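Local coordinates for Cyp101j2 (Sphingobium yanoikuyae, PDB 5KYO), which is a heme-containing cytochrome P450 monooxygenase that probably hydroxylates the monoterpene 1,8-cineole, at residues 382-385 and 386-390; 248-251 and 252-255; 219-222 and 223-226. All coordinates share one frame; numbering follows the deposited sequence. Where two conformers were deposited one is given.

Contact 1: 382-385 and 386-390; sequences AHLA and RMEMK. With HEM (protoporphyrin IX containing Fe), chain G.
The first two turns of helix 382-399, the L helix of the cytochrome P450 fold, begin just beyond the loop that carries the heme-ligating cysteine, and here Ala382, Leu384 and Ala385 meet Arg386 and Glu388. The turns are tied by main-chain bonds four residues apart, such as that from Arg386 N to Ala382 O, 3.0 Å long. One side of the helix faces the porphyrin. Leu384 CD2 rests on the vinyl carbon CBC of the heme at 3.4 Å, while Ala385 CB lies 3.6 Å from the heme atom CAB, on the neighbouring vinyl group. A branched aliphatic chain fills the space beside the porphyrin rim, and a single methyl lets the helix backbone come close to it. With CG anti to the backbone N (chi1 179°), Leu384 extends toward the heme. Its branch point also meets the carboxylate that follows one turn later, Leu384 CG lying 3.5 Å from Glu388 OE2. Glu388 is a buried acid whose stem lies against the carbonyl of the preceding turn, with Glu388 CG 3.2 Å from Leu384 O. Arg386 runs back over the start of the helix. Its flat guanidinium turns one face to the carbonyl oxygen of Ala382, with Arg386 NH1 at 3.6 Å from Ala382 O, and its end also meets the alanine methyl, Arg386 NH2 being 3.7 Å from Ala382 CB. The small residue suits this place because it leaves room for the returning arginine. Around these turns, helix 273-288 receives Glu388 and Met389, helix 181-188 packs on Leu384 and Glu388, and helix 303-313 supports Arg386, Met389 and Lys390.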
loop_
_atom_site.group_PDB
_atom_site.type_symbol
_atom_site.label_atom_id
_atom_site.label_comp_id
_atom_site.label_asym_id
_atom_site.label_seq_id
_atom_site.Cartn_x
_atom_site.Cartn_y
_atom_site.Cartn_z
ATOM N N ALA A 382 6.389 -1.951 -6.816
ATOM C CA ALA A 382 5.299 -1.928 -7.783
ATOM C C ALA A 382 5.413 -3.097 -8.775
ATOM O O ALA A 382 4.401 -3.644 -9.201
ATOM C CB ALA A 382 5.268 -0.592 -8.512
ATOM N N HIS A 383 6.643 -3.473 -9.123
ATOM C CA HIS A 383 6.893 -4.614 -10.002
ATOM C C HIS A 383 6.415 -5.920 -9.368
ATOM O O HIS A 383 5.783 -6.759 -10.020
ATOM C CB HIS A 383 8.385 -4.740 -10.332
ATOM C CG HIS A 383 8.921 -3.636 -11.190
ATOM N ND1 HIS A 383 10.050 -2.916 -10.849
ATOM C CD2 HIS A 383 8.514 -3.156 -12.383
ATOM C CE1 HIS A 383 10.297 -2.023 -11.790
ATOM N NE2 HIS A 383 9.382 -2.147 -12.733
ATOM N N LEU A 384 6.740 -6.085 -8.093
ATOM C CA LEU A 384 6.337 -7.253 -7.337
ATOM C C LEU A 384 4.839 -7.307 -7.196
ATOM O O LEU A 384 4.260 -8.387 -7.256
ATOM C CB LEU A 384 6.954 -7.260 -5.945
ATOM C CG LEU A 384 6.545 -8.468 -5.103
ATOM C CD1 LEU A 384 7.021 -9.783 -5.763
ATOM C CD2 LEU A 384 7.073 -8.331 -3.695
ATOM N N ALA A 385 4.230 -6.137 -6.984
ATOM C CA ALA A 385 2.780 -6.019 -6.825
ATOM C C ALA A 385 2.048 -6.484 -8.075
ATOM O O ALA A 385 1.131 -7.298 -7.992
ATOM C CB ALA A 385 2.397 -4.569 -6.478
ATOM N N ARG A 386 2.454 -5.973 -9.232
ATOM C CA ARG A 386 1.918 -6.443 -10.520
ATOM C C ARG A 386 2.199 -7.935 -10.857
ATOM O O ARG A 386 1.338 -8.604 -11.452
ATOM C CB ARG A 386 2.473 -5.566 -11.645
ATOM C CG ARG A 386 2.088 -4.099 -11.512
ATOM C CD ARG A 386 2.607 -3.273 -12.672
ATOM N NE ARG A 386 2.583 -1.863 -12.325
ATOM C CZ ARG A 386 3.668 -1.146 -12.079
ATOM N NH1 ARG A 386 4.869 -1.704 -12.168
ATOM N NH2 ARG A 386 3.552 0.132 -11.752
ATOM N N MET A 387 3.390 -8.445 -10.514
ATOM C CA MET A 387 3.687 -9.873 -10.728
ATOM C C MET A 387 2.761 -10.754 -9.895
ATOM O O MET A 387 2.219 -11.736 -10.410
ATOM C CB MET A 387 5.147 -10.237 -10.414
ATOM C CG MET A 387 5.380 -11.767 -10.240
ATOM S SD MET A 387 6.996 -12.136 -9.469
ATOM C CE MET A 387 8.078 -11.484 -10.740
ATOM N N GLU A 388 2.579 -10.394 -8.622
ATOM C CA GLU A 388 1.663 -11.103 -7.726
ATOM C C GLU A 388 0.221 -11.111 -8.258
ATOM O O GLU A 388 -0.406 -12.149 -8.305
ATOM C CB GLU A 388 1.660 -10.478 -6.330
ATOM C CG GLU A 388 2.917 -10.689 -5.514
ATOM C CD GLU A 388 2.946 -9.759 -4.317
ATOM O OE1 GLU A 388 2.072 -8.871 -4.255
ATOM O OE2 GLU A 388 3.820 -9.909 -3.443
ATOM N N MET A 389 -0.277 -9.945 -8.659
ATOM C CA MET A 389 -1.638 -9.824 -9.184
ATOM C C MET A 389 -1.863 -10.723 -10.392
ATOM O O MET A 389 -2.875 -11.406 -10.481
ATOM C CB MET A 389 -1.934 -8.371 -9.560
ATOM C CG MET A 389 -3.358 -8.139 -10.036
ATOM S SD MET A 389 -4.577 -8.647 -8.813
ATOM C CE MET A 389 -4.042 -7.702 -7.386
ATOM N N LYS A 390 -0.901 -10.714 -11.312
ATOM C CA LYS A 390 -0.985 -11.511 -12.523
ATOM C C LYS A 390 -1.076 -13.002 -12.232
ATOM O O LYS A 390 -1.928 -13.715 -12.787
ATOM C CB LYS A 390 0.223 -11.237 -13.422
ATOM C CG LYS A 390 0.088 -11.848 -14.809
ATOM C CD LYS A 390 1.364 -11.646 -15.610
ATOM C CE LYS A 390 2.535 -12.391 -14.985
ATOM N NZ LYS A 390 3.749 -12.295 -15.836
HETATM C CHA HEM G . 6.219 3.059 -1.070
HETATM C CHB HEM G . 1.764 1.675 -2.420
HETATM C CHC HEM G . 3.336 -2.942 -2.732
HETATM C CHD HEM G . 7.419 -1.665 -0.497
HETATM C C1A HEM G . 4.905 3.131 -1.467
HETATM C C2A HEM G . 4.110 4.337 -1.661
HETATM C C3A HEM G . 2.868 3.941 -2.020
HETATM C C4A HEM G . 2.840 2.488 -2.082
HETATM C CMA HEM G . 1.681 4.880 -2.353
HETATM C CAA HEM G . 4.561 5.816 -1.499
HETATM C CBA HEM G . 4.550 6.274 -0.043
HETATM C CGA HEM G . 4.888 7.744 0.047
HETATM O O1A HEM G . 4.131 8.584 -0.515
HETATM O O2A HEM G . 5.912 8.094 0.692
HETATM C C1B HEM G . 1.823 0.309 -2.672
HETATM C C2B HEM G . 0.766 -0.509 -3.261
HETATM C C3B HEM G . 1.206 -1.782 -3.334
HETATM C C4B HEM G . 2.546 -1.810 -2.803
HETATM C CMB HEM G . -0.627 -0.002 -3.717
HETATM C CAB HEM G . 0.508 -3.064 -3.875
HETATM C CBB HEM G . -0.673 -3.116 -4.497
HETATM C C1C HEM G . 4.593 -2.991 -2.186
HETATM C C2C HEM G . 5.456 -4.156 -2.141
HETATM C C3C HEM G . 6.583 -3.800 -1.507
HETATM C C4C HEM G . 6.469 -2.396 -1.157
HETATM C CMC HEM G . 5.052 -5.530 -2.716
HETATM C CAC HEM G . 7.844 -4.613 -1.172
HETATM C CBC HEM G . 8.114 -5.844 -1.611
HETATM C C1D HEM G . 7.470 -0.293 -0.405
HETATM C C2D HEM G . 8.519 0.470 0.251
HETATM C C3D HEM G . 8.138 1.917 0.044
HETATM C C4D HEM G . 6.899 1.920 -0.688
HETATM C CMD HEM G . 9.806 0.019 0.996
HETATM C CAD HEM G . 8.931 3.138 0.561
HETATM C CBD HEM G . 9.688 3.824 -0.578
HETATM C CGD HEM G . 10.442 5.011 -0.006
HETATM O O1D HEM G . 11.661 5.167 -0.272
HETATM O O2D HEM G . 9.806 5.793 0.746
HETATM N NA HEM G . 4.095 2.030 -1.739
HETATM N NB HEM G . 2.885 -0.532 -2.409
HETATM N NC HEM G . 5.243 -1.936 -1.591
HETATM N ND HEM G . 6.541 0.596 -0.927
HETATM FE FE HEM G . 4.750 0.075 -1.825
#

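Contact 2: 248-251 and 252-255; sequences GEVG and GRPL
This is a tight, hairpin-like chain reversal at the surface, in the loop between helices 241-246 and 257-270 of the P450 fold, where Val250 meets Arg253 and Leu255. One backbone bond closes it, from Val250 N to Arg253 O at 3.2 Å. Gly251 and Gly252 make the bend; Gly252, with phi 85°, holds a conformation in which a side chain would jam against the carbonyl of Gly251, so glycine suits it. Arg253 folds back over the turn, its guanidinium laid flat above the Val250 methyl CG2, which stands 3.7 Å from the guanidinium plane, toward its rim. Close to that same plane, Arg253 NH1 donates to Pro254 O at 3.0 Å, and Arg253 NH2 forms a salt bridge with Glu259 on the following helix. Replacing Arg253 by a leucine would probably leave Glu259 without this charged partner, Pro254 O without this donor and the Val250 methyl without its flat cover. Beneath the turn, Val250 and Leu255 both reach Phe133 of helix 131-140, an apolar footing that suits branched aliphatic residues. The two side chains cross at about a right angle, Val250 CG2 touching Leu255 CD2 at 4.0 Å.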
loop_
_atom_site.group_PDB
_atom_site.type_symbol
_atom_site.label_atom_id
_atom_site.label_comp_id
_atom_site.label_asym_id
_atom_site.label_seq_id
_atom_site.Cartn_x
_atom_site.Cartn_y
_atom_site.Cartn_z
ATOM N N GLY A 248 26.296 -3.936 -1.517
ATOM C CA GLY A 248 26.059 -2.648 -2.133
ATOM C C GLY A 248 26.694 -1.521 -1.339
ATOM O O GLY A 248 27.275 -1.741 -0.276
ATOM N N GLU A 249 26.594 -0.308 -1.869
ATOM C CA GLU A 249 27.008 0.895 -1.150
ATOM C C GLU A 249 25.924 1.947 -1.324
ATOM O O GLU A 249 25.055 1.800 -2.184
ATOM C CB GLU A 249 28.353 1.412 -1.666
ATOM C CG GLU A 249 29.492 0.418 -1.530
ATOM C CD GLU A 249 30.853 1.080 -1.582
ATOM O OE1 GLU A 249 31.072 1.926 -2.475
ATOM O OE2 GLU A 249 31.701 0.756 -0.726
ATOM N N VAL A 250 25.958 2.995 -0.507
ATOM C CA VAL A 250 25.070 4.129 -0.731
ATOM C C VAL A 250 25.851 5.441 -0.834
ATOM O O VAL A 250 25.762 6.143 -1.844
ATOM C CB VAL A 250 23.989 4.234 0.370
ATOM C CG1 VAL A 250 22.844 3.275 0.080
ATOM C CG2 VAL A 250 24.584 3.966 1.755
ATOM N N GLY A 251 26.640 5.756 0.187
ATOM C CA GLY A 251 27.481 6.936 0.138
ATOM C C GLY A 251 28.878 6.563 -0.314
ATOM O O GLY A 251 29.832 7.309 -0.108
ATOM N N GLY A 252 29.001 5.401 -0.947
ATOM C CA GLY A 252 30.307 4.854 -1.263
ATOM C C GLY A 252 30.830 4.089 -0.065
ATOM O O GLY A 252 31.980 3.646 -0.039
ATOM N N ARG A 253 29.963 3.955 0.935
ATOM C CA ARG A 253 30.230 3.176 2.137
ATOM C C ARG A 253 29.214 2.051 2.238
ATOM O O ARG A 253 28.062 2.199 1.787
ATOM C CB ARG A 253 30.154 4.049 3.391
ATOM C CG ARG A 253 28.825 4.805 3.516
ATOM C CD ARG A 253 28.423 5.051 4.973
ATOM N NE ARG A 253 27.109 5.696 5.091
ATOM C CZ ARG A 253 25.963 5.044 5.275
ATOM N NH1 ARG A 253 25.952 3.715 5.363
ATOM N NH2 ARG A 253 24.822 5.718 5.372
ATOM N N PRO A 254 29.618 0.926 2.833
ATOM C CA PRO A 254 28.666 -0.165 3.069
ATOM C C PRO A 254 27.449 0.252 3.909
ATOM O O PRO A 254 27.489 1.244 4.635
ATOM C CB PRO A 254 29.510 -1.197 3.821
ATOM C CG PRO A 254 30.887 -0.964 3.337
ATOM C CD PRO A 254 31.004 0.521 3.119
ATOM N N LEU A 255 26.369 -0.510 3.817
ATOM C CA LEU A 255 25.262 -0.323 4.752
ATOM C C LEU A 255 25.664 -0.828 6.128
ATOM O O LEU A 255 26.385 -1.815 6.246
ATOM C CB LEU A 255 24.000 -1.072 4.291
ATOM C CG LEU A 255 23.155 -0.584 3.119
ATOM C CD1 LEU A 255 21.976 -1.529 2.906
ATOM C CD2 LEU A 255 22.662 0.810 3.374
#

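Contact 3: 219-222 and 223-226; sequences TKQF and REYL
Lys220 swings its CG away from its own backbone N (chi1 179°) and then bends at its far end, while Glu224, one turn on, has CG opposite the carbonyl carbon (chi1 -75°) and continues extended; the bent lysine chain therefore runs across the carboxylate, which touches its methylenes as well as its ammonium. The salt bridge is loose, Lys220 NZ standing equally far, 3.6 Å, from both carboxylate oxygens of Glu224, OE1 and OE2. Such a pair of long, opposite charges suits the exposed side of a helix, where both ends can also face solvent. Arg223 and Thr219 lie alongside each other and point the same way. The threonine methyl does the touching, Thr219 CG2 lying 4.0 Å from Arg223 NE, and the arginine stem passes close to the main chain of the earlier turn, Arg223 CG being 3.4 Å from Thr219 O. The strongest polar partners of Arg223 lie on helix 257-270, where Glu261 forms a salt bridge with NH1 and Asn262 takes a hydrogen bond from NH2. Backbone bonds four residues apart hold the turn, as between Glu224 N and Lys220 O at 2.9 Å. On the buried side, Leu226 packs its branch point over the carbonyl one turn back, Leu226 CG lying 3.3 Å from Phe222 O, while the Phe222 ring and Leu226 both go on to helix 257-270. Tyr225 sends its hydroxyl to Asp195, near the start of helix 196-206. With Lys220 and Glu224 on the exposed face, Phe222 and Leu226 on the buried one, and Arg223 bonded at the boundary to helix 257-270, this is an amphipathic helix, 215-235, the G helix of the P450 fold, which packs against the F helix, 196-206, and against helix 257-270.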
loop_
_atom_site.group_PDB
_atom_site.type_symbol
_atom_site.label_atom_id
_atom_site.label_comp_id
_atom_site.label_asym_id
_atom_site.label_seq_id
_atom_site.Cartn_x
_atom_site.Cartn_y
_atom_site.Cartn_z
ATOM N N THR A 219 10.170 -3.834 17.466
ATOM C CA THR A 219 11.291 -3.454 16.627
ATOM C C THR A 219 12.558 -4.141 17.096
ATOM O O THR A 219 13.345 -4.623 16.280
ATOM C CB THR A 219 11.482 -1.949 16.622
ATOM O OG1 THR A 219 10.255 -1.332 16.203
ATOM C CG2 THR A 219 12.596 -1.566 15.659
ATOM N N LYS A 220 12.733 -4.207 18.415
ATOM C CA LYS A 220 13.874 -4.921 18.994
ATOM C C LYS A 220 13.817 -6.404 18.626
ATOM O O LYS A 220 14.849 -7.020 18.331
ATOM C CB LYS A 220 13.914 -4.761 20.516
ATOM C CG LYS A 220 15.088 -5.508 21.175
ATOM C CD LYS A 220 15.028 -5.428 22.691
ATOM C CE LYS A 220 14.698 -6.780 23.323
ATOM N NZ LYS A 220 13.379 -7.327 22.867
ATOM N N GLN A 221 12.615 -6.980 18.640
ATOM C CA GLN A 221 12.448 -8.389 18.265
ATOM C C GLN A 221 12.766 -8.615 16.779
ATOM O O GLN A 221 13.361 -9.646 16.412
ATOM C CB GLN A 221 11.022 -8.878 18.584
ATOM C CG GLN A 221 10.753 -9.131 20.071
ATOM C CD GLN A 221 9.415 -9.821 20.320
ATOM O OE1 GLN A 221 8.973 -10.651 19.531
ATOM N NE2 GLN A 221 8.768 -9.473 21.423
ATOM N N PHE A 222 12.364 -7.661 15.932
ATOM C CA PHE A 222 12.754 -7.666 14.524
ATOM C C PHE A 222 14.279 -7.694 14.365
ATOM O O PHE A 222 14.819 -8.491 13.596
ATOM C CB PHE A 222 12.192 -6.442 13.792
ATOM C CG PHE A 222 10.895 -6.698 13.058
ATOM C CD1 PHE A 222 10.720 -7.845 12.303
ATOM C CD2 PHE A 222 9.866 -5.777 13.117
ATOM C CE1 PHE A 222 9.543 -8.085 11.616
ATOM C CE2 PHE A 222 8.674 -6.021 12.436
ATOM C CZ PHE A 222 8.516 -7.172 11.696
ATOM N N ARG A 223 14.969 -6.815 15.081
ATOM C CA ARG A 223 16.419 -6.743 14.955
ATOM C C ARG A 223 17.111 -7.973 15.522
ATOM O O ARG A 223 18.095 -8.432 14.954
ATOM C CB ARG A 223 16.953 -5.490 15.631
ATOM C CG ARG A 223 16.489 -4.228 14.979
ATOM C CD ARG A 223 17.154 -3.048 15.623
ATOM N NE ARG A 223 16.522 -1.789 15.285
ATOM C CZ ARG A 223 16.653 -1.157 14.123
ATOM N NH1 ARG A 223 17.399 -1.682 13.156
ATOM N NH2 ARG A 223 16.021 0.002 13.932
ATOM N N GLU A 224 16.599 -8.507 16.629
ATOM C CA GLU A 224 17.172 -9.705 17.238
ATOM C C GLU A 224 17.049 -10.909 16.304
ATOM O O GLU A 224 17.887 -11.829 16.316
ATOM C CB GLU A 224 16.491 -9.984 18.578
ATOM C CG GLU A 224 16.942 -9.028 19.671
ATOM C CD GLU A 224 16.165 -9.206 20.959
ATOM O OE1 GLU A 224 15.088 -9.834 20.934
ATOM O OE2 GLU A 224 16.638 -8.718 22.001
ATOM N N TYR A 225 16.014 -10.890 15.480
ATOM C CA TYR A 225 15.816 -11.939 14.486
ATOM C C TYR A 225 16.696 -11.737 13.242
ATOM O O TYR A 225 17.303 -12.683 12.741
ATOM C CB TYR A 225 14.331 -12.013 14.078
ATOM C CG TYR A 225 14.111 -13.015 12.968
ATOM C CD1 TYR A 225 13.951 -14.362 13.244
ATOM C CD2 TYR A 225 14.086 -12.609 11.636
ATOM C CE1 TYR A 225 13.783 -15.287 12.218
ATOM C CE2 TYR A 225 13.915 -13.514 10.620
ATOM C CZ TYR A 225 13.770 -14.854 10.911
ATOM O OH TYR A 225 13.582 -15.756 9.882
ATOM N N LEU A 226 16.788 -10.493 12.774
ATOM C CA LEU A 226 17.428 -10.176 11.496
ATOM C C LEU A 226 18.937 -10.007 11.560
ATOM O O LEU A 226 19.636 -10.301 10.585
ATOM C CB LEU A 226 16.838 -8.896 10.908
ATOM C CG LEU A 226 15.385 -8.912 10.407
ATOM C CD1 LEU A 226 14.987 -7.501 10.030
ATOM C CD2 LEU A 226 15.198 -9.878 9.224
#

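From the N terminus the chain meets contact 3 first, in helix 215-235, then contact 2 in the turn before helix 257-270, and finally contact 1 at the start of helix 382-399. The three follow in series, with neither nesting nor crossing. Contacts 1 and 3 each bind successive turns of one helix and close no loop; contact 2 alone reverses the chain. Helix 257-270 joins the first two, since Arg223 of contact 3 reaches Glu261 and Arg253 of contact 2 reaches Glu259. Contact 1 lies apart, its nearest atoms about 15 Å from contact 3 and about 18 Å from contact 2, and is the one that touches the heme.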